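Local coordinates for protein carboxylesterase (Ferroplasma acidiphilum, PDB 3WJ2) that probably hydrolyses carboxylic ester bonds as an alpha/beta-hydrolase-fold carboxylesterase from an acidophilic archaeon, at residues Asp96-Cys99 / Arg100-Lys104; Ala293-Ile296 / Val297-Val300. All coordinates share one frame; numbering follows the deposited sequence.

Contact 1 (Asp96-Cys99 / Arg100-Lys104); sequences DNYC and RFLAK
Asp96-Cys99 and Arg100-Lys104 form one unbroken run of helix 96-106, joined by successive i to i+4 backbone hydrogen bonds. Arg100 N donates to Asp96 O at 2.9 Å and Phe101 N to Asn97 O at 3.1 Å; Leu102 to Tyr98 and Ala103 to Cys99 continue the pattern. The main side-chain contact spans the first turn: Arg100 NE forms a salt bridge with Asp96 OD2 at 2.8 Å. The oxygen is met on its syn side, although the donor stands out of the carboxylate plane, whereas OD2 lies close to the guanidinium plane; the two planes are 71° apart. With chi1 of -171°, Asp96 places its carboxylate beside its own carbonyl carbon, while the extended arginine chain carries NE out to it. A water closes a second link, donating to Asp96 OD1 at 2.8 Å and accepting from Arg100 NH2 at 3.0 Å. Asp96 OD1 is also bound by Tyr70 OH and Arg68 NH1, so the carboxylate is held by several partners and would probably stay ionised. Leu102 CG sits over one face of the Tyr98 ring, 18° off its normal, in a CH-pi contact, and Leu102 CD1 reaches Tyr98 CE2 at 3.6 Å. The phenol OH is hydrogen-bonded to Tyr81 OH on strand 78-82. The helix is the crossover of the beta-alpha-beta unit 78-82, 96-106, 109-113: Leu102 and Ala103 pack on Ile110, Cys99 on Ser112, Arg100 on Tyr70 of strand 63-71, and Phe101 and Leu102 on helix 291-303.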
loop_
_atom_site.group_PDB
_atom_site.type_symbol
_atom_site.label_atom_id
_atom_site.label_comp_id
_atom_site.label_asym_id
_atom_site.label_seq_id
_atom_site.Cartn_x
_atom_site.Cartn_y
_atom_site.Cartn_z
ATOM N N ASP B 96 -11.177 -14.087 30.442
ATOM C CA ASP B 96 -12.281 -13.644 31.208
ATOM C C ASP B 96 -12.405 -12.094 31.340
ATOM O O ASP B 96 -13.518 -11.541 31.273
ATOM C CB ASP B 96 -12.054 -14.314 32.618
ATOM C CG ASP B 96 -13.274 -14.144 33.547
ATOM O OD1 ASP B 96 -14.328 -14.817 33.377
ATOM O OD2 ASP B 96 -13.149 -13.201 34.401
ATOM N N ASN B 97 -11.285 -11.378 31.500
ATOM C CA ASN B 97 -11.339 -9.911 31.623
ATOM C C ASN B 97 -11.977 -9.346 30.278
ATOM O O ASN B 97 -12.872 -8.517 30.361
ATOM C CB ASN B 97 -9.983 -9.252 31.789
ATOM C CG ASN B 97 -9.494 -9.294 33.257
ATOM O OD1 ASN B 97 -10.042 -10.073 34.073
ATOM N ND2 ASN B 97 -8.510 -8.498 33.564
ATOM N N TYR B 98 -11.535 -9.912 29.150
ATOM C CA TYR B 98 -12.015 -9.404 27.870
ATOM C C TYR B 98 -13.516 -9.714 27.640
ATOM O O TYR B 98 -14.303 -8.868 27.239
ATOM C CB TYR B 98 -11.157 -10.027 26.794
ATOM C CG TYR B 98 -11.660 -9.770 25.354
ATOM C CD1 TYR B 98 -11.336 -8.590 24.693
ATOM C CD2 TYR B 98 -12.209 -10.855 24.724
ATOM C CE1 TYR B 98 -11.844 -8.417 23.345
ATOM C CE2 TYR B 98 -12.653 -10.712 23.441
ATOM C CZ TYR B 98 -12.397 -9.560 22.806
ATOM O OH TYR B 98 -12.755 -9.365 21.468
ATOM N N CYS B 99 -13.950 -10.954 27.945
ATOM C CA CYS B 99 -15.336 -11.295 27.806
ATOM C C CYS B 99 -16.279 -10.496 28.695
ATOM O O CYS B 99 -17.327 -10.096 28.312
ATOM C CB CYS B 99 -15.532 -12.787 27.982
ATOM S SG CYS B 99 -14.954 -13.681 26.461
ATOM N N ARG B 100 -15.812 -10.283 29.944
ATOM C CA ARG B 100 -16.517 -9.319 30.791
ATOM C C ARG B 100 -16.703 -7.927 30.162
ATOM O O ARG B 100 -17.797 -7.404 30.180
ATOM C CB ARG B 100 -15.765 -9.176 32.128
ATOM C CG ARG B 100 -15.941 -10.436 33.060
ATOM C CD ARG B 100 -14.897 -10.223 34.116
ATOM N NE ARG B 100 -15.007 -11.229 35.179
ATOM C CZ ARG B 100 -15.710 -11.079 36.310
ATOM N NH1 ARG B 100 -16.416 -9.971 36.601
ATOM N NH2 ARG B 100 -15.722 -12.106 37.177
ATOM N N PHE B 101 -15.632 -7.393 29.560
ATOM C CA PHE B 101 -15.732 -6.132 28.889
ATOM C C PHE B 101 -16.672 -6.155 27.704
ATOM O O PHE B 101 -17.468 -5.258 27.548
ATOM C CB PHE B 101 -14.301 -5.723 28.469
ATOM C CG PHE B 101 -14.235 -4.349 27.812
ATOM C CD1 PHE B 101 -14.403 -3.189 28.598
ATOM C CD2 PHE B 101 -14.024 -4.192 26.451
ATOM C CE1 PHE B 101 -14.302 -1.931 28.050
ATOM C CE2 PHE B 101 -13.970 -2.907 25.885
ATOM C CZ PHE B 101 -14.098 -1.778 26.696
ATOM N N LEU B 102 -16.605 -7.218 26.895
ATOM C CA LEU B 102 -17.633 -7.294 25.873
ATOM C C LEU B 102 -19.022 -7.355 26.399
ATOM O O LEU B 102 -19.895 -6.818 25.778
ATOM C CB LEU B 102 -17.441 -8.559 25.034
ATOM C CG LEU B 102 -16.165 -8.657 24.212
ATOM C CD1 LEU B 102 -16.169 -10.056 23.388
ATOM C CD2 LEU B 102 -15.998 -7.522 23.230
ATOM N N ALA B 103 -19.274 -8.106 27.479
ATOM C CA ALA B 103 -20.590 -8.111 28.046
ATOM C C ALA B 103 -21.076 -6.752 28.574
ATOM O O ALA B 103 -22.199 -6.391 28.307
ATOM C CB ALA B 103 -20.612 -9.200 29.153
ATOM N N LYS B 104 -20.145 -6.035 29.216
ATOM C CA LYS B 104 -20.492 -4.741 29.806
ATOM C C LYS B 104 -20.826 -3.740 28.671
ATOM O O LYS B 104 -21.853 -3.056 28.684
ATOM C CB LYS B 104 -19.397 -4.259 30.690
ATOM C CG LYS B 104 -19.756 -2.926 31.407
ATOM C CD LYS B 104 -19.567 -2.966 32.984
ATOM C CE LYS B 104 -20.875 -3.016 33.819
ATOM N NZ LYS B 104 -20.631 -3.316 35.258
HETATM O O HOH W 1 -15.515 -14.843 35.909
#

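Contact 2 (Ala293-Ile296 / Val297-Val300); sequences ARNI and VKMV
Asn295 and Lys298 lie side by side and point the same way, the end of the lysine chain coming to one edge of the flat terminal amide. The other flat group, the Arg294 guanidinium, carries the CE1 side of the Phe101 ring, from helix 96-106, over one face, and its NH1 is hydrogen-bonded to Phe287 O. The side chains of Arg294 and Lys298 meet loosely, Arg294 CG to Lys298 CD at 4.4 Å. Their charged ends do not meet, since Arg294 NE and Lys298 NZ remain 5.6 Å apart. Lys298 first runs past the carbonyl of Arg294, its CG 3.3 Å from Arg294 O, and then bends at chi3, 61°, which turns its amine aside to a salt bridge with Asp306 of the second subunit. That link probably offsets the like charge nearby. Residues 293-300 belong to helix 291-303, the last helix of this alpha/beta hydrolase fold, which packs against the central sheet on one side and the neighbouring subunit on another. Its i to i+4 bonds run from Val297 N to Ala293 O, 3.0 Å, through to Val300 N to Ile296 O, 3.1 Å. Met299 CG leans on Asn295 O at 3.3 Å, while the side chain beyond leads away to Ile303 of the second subunit. Val300 packs on strands 180-183 and 243-248, and Ile296 on Val246 of strand 243-248 and on Val272 of the second subunit.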
loop_
_atom_site.group_PDB
_atom_site.type_symbol
_atom_site.label_atom_id
_atom_site.label_comp_id
_atom_site.label_asym_id
_atom_site.label_seq_id
_atom_site.Cartn_x
_atom_site.Cartn_y
_atom_site.Cartn_z
ATOM N N ALA B 293 -7.247 0.731 21.001
ATOM C CA ALA B 293 -7.815 -0.639 20.881
ATOM C C ALA B 293 -9.112 -0.742 21.691
ATOM O O ALA B 293 -10.123 -1.277 21.270
ATOM C CB ALA B 293 -6.840 -1.647 21.261
ATOM N N ARG B 294 -9.093 -0.268 22.952
ATOM C CA ARG B 294 -10.322 -0.223 23.742
ATOM C C ARG B 294 -11.489 0.446 23.032
ATOM O O ARG B 294 -12.633 -0.046 23.097
ATOM C CB ARG B 294 -10.002 0.541 25.081
ATOM C CG ARG B 294 -11.128 0.435 26.072
ATOM C CD ARG B 294 -10.556 1.242 27.329
ATOM N NE ARG B 294 -11.464 0.889 28.426
ATOM C CZ ARG B 294 -11.219 -0.062 29.349
ATOM N NH1 ARG B 294 -10.064 -0.732 29.419
ATOM N NH2 ARG B 294 -12.132 -0.288 30.272
ATOM N N ASN B 295 -11.284 1.602 22.398
ATOM C CA ASN B 295 -12.344 2.312 21.705
ATOM C C ASN B 295 -12.834 1.465 20.473
ATOM O O ASN B 295 -14.037 1.494 20.223
ATOM C CB ASN B 295 -11.865 3.637 21.239
ATOM C CG ASN B 295 -11.860 4.628 22.355
ATOM O OD1 ASN B 295 -10.857 5.370 22.522
ATOM N ND2 ASN B 295 -12.901 4.649 23.119
ATOM N N ILE B 296 -11.954 0.791 19.778
ATOM C CA ILE B 296 -12.416 -0.086 18.614
ATOM C C ILE B 296 -13.283 -1.187 19.139
ATOM O O ILE B 296 -14.367 -1.468 18.546
ATOM C CB ILE B 296 -11.196 -0.564 17.795
ATOM C CG1 ILE B 296 -10.648 0.627 17.055
ATOM C CG2 ILE B 296 -11.541 -1.787 16.844
ATOM C CD1 ILE B 296 -9.216 0.321 16.518
ATOM N N VAL B 297 -12.860 -1.848 20.233
ATOM C CA VAL B 297 -13.701 -2.897 20.792
ATOM C C VAL B 297 -15.045 -2.315 21.271
ATOM O O VAL B 297 -16.092 -2.910 21.062
ATOM C CB VAL B 297 -12.967 -3.612 21.968
ATOM C CG1 VAL B 297 -13.978 -4.635 22.647
ATOM C CG2 VAL B 297 -11.720 -4.289 21.506
ATOM N N LYS B 298 -15.054 -1.161 21.989
ATOM C CA LYS B 298 -16.316 -0.521 22.390
ATOM C C LYS B 298 -17.256 -0.200 21.205
ATOM O O LYS B 298 -18.475 -0.401 21.249
ATOM C CB LYS B 298 -16.009 0.822 23.105
ATOM C CG LYS B 298 -15.573 0.638 24.472
ATOM C CD LYS B 298 -15.095 2.029 25.117
ATOM C CE LYS B 298 -16.114 3.011 25.178
ATOM N NZ LYS B 298 -15.502 3.992 26.163
ATOM N N MET B 299 -16.643 0.278 20.077
ATOM C CA MET B 299 -17.371 0.639 18.841
ATOM C C MET B 299 -18.139 -0.645 18.397
ATOM O O MET B 299 -19.333 -0.576 18.105
ATOM C CB MET B 299 -16.386 1.089 17.726
ATOM C CG MET B 299 -16.114 2.497 17.857
ATOM S SD MET B 299 -14.780 2.683 16.487
ATOM C CE MET B 299 -15.305 4.266 16.645
ATOM N N VAL B 300 -17.450 -1.724 18.276
ATOM C CA VAL B 300 -18.048 -2.976 17.792
ATOM C C VAL B 300 -19.092 -3.466 18.776
ATOM O O VAL B 300 -20.228 -3.782 18.401
ATOM C CB VAL B 300 -16.956 -4.009 17.545
ATOM C CG1 VAL B 300 -17.607 -5.341 17.227
ATOM C CG2 VAL B 300 -16.074 -3.539 16.328
#

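Both contacts lie within one helix and share the i to i+4 backbone bonds; their centres are about 12 Å apart, and the two helices pack on each other. Leu102 CD2 meets Val297 CG1 at 3.6 Å, and the Phe101 ring reaches Lys298 CG from its CZ at 3.6 Å and Arg294 NH2 from its CE1 at 3.5 Å. Contact 1 is the more polar internally, with a salt bridge and a water link, and a CH-pi contact as their apolar counterpart; no other chain touches it. Contact 2 relies on backbone bonds, its side chains meeting one another loosely, while Lys298 makes a salt bridge to Asp306 of the second subunit. Each is largely buried, but contact 2 owes part of this to the subunit interface.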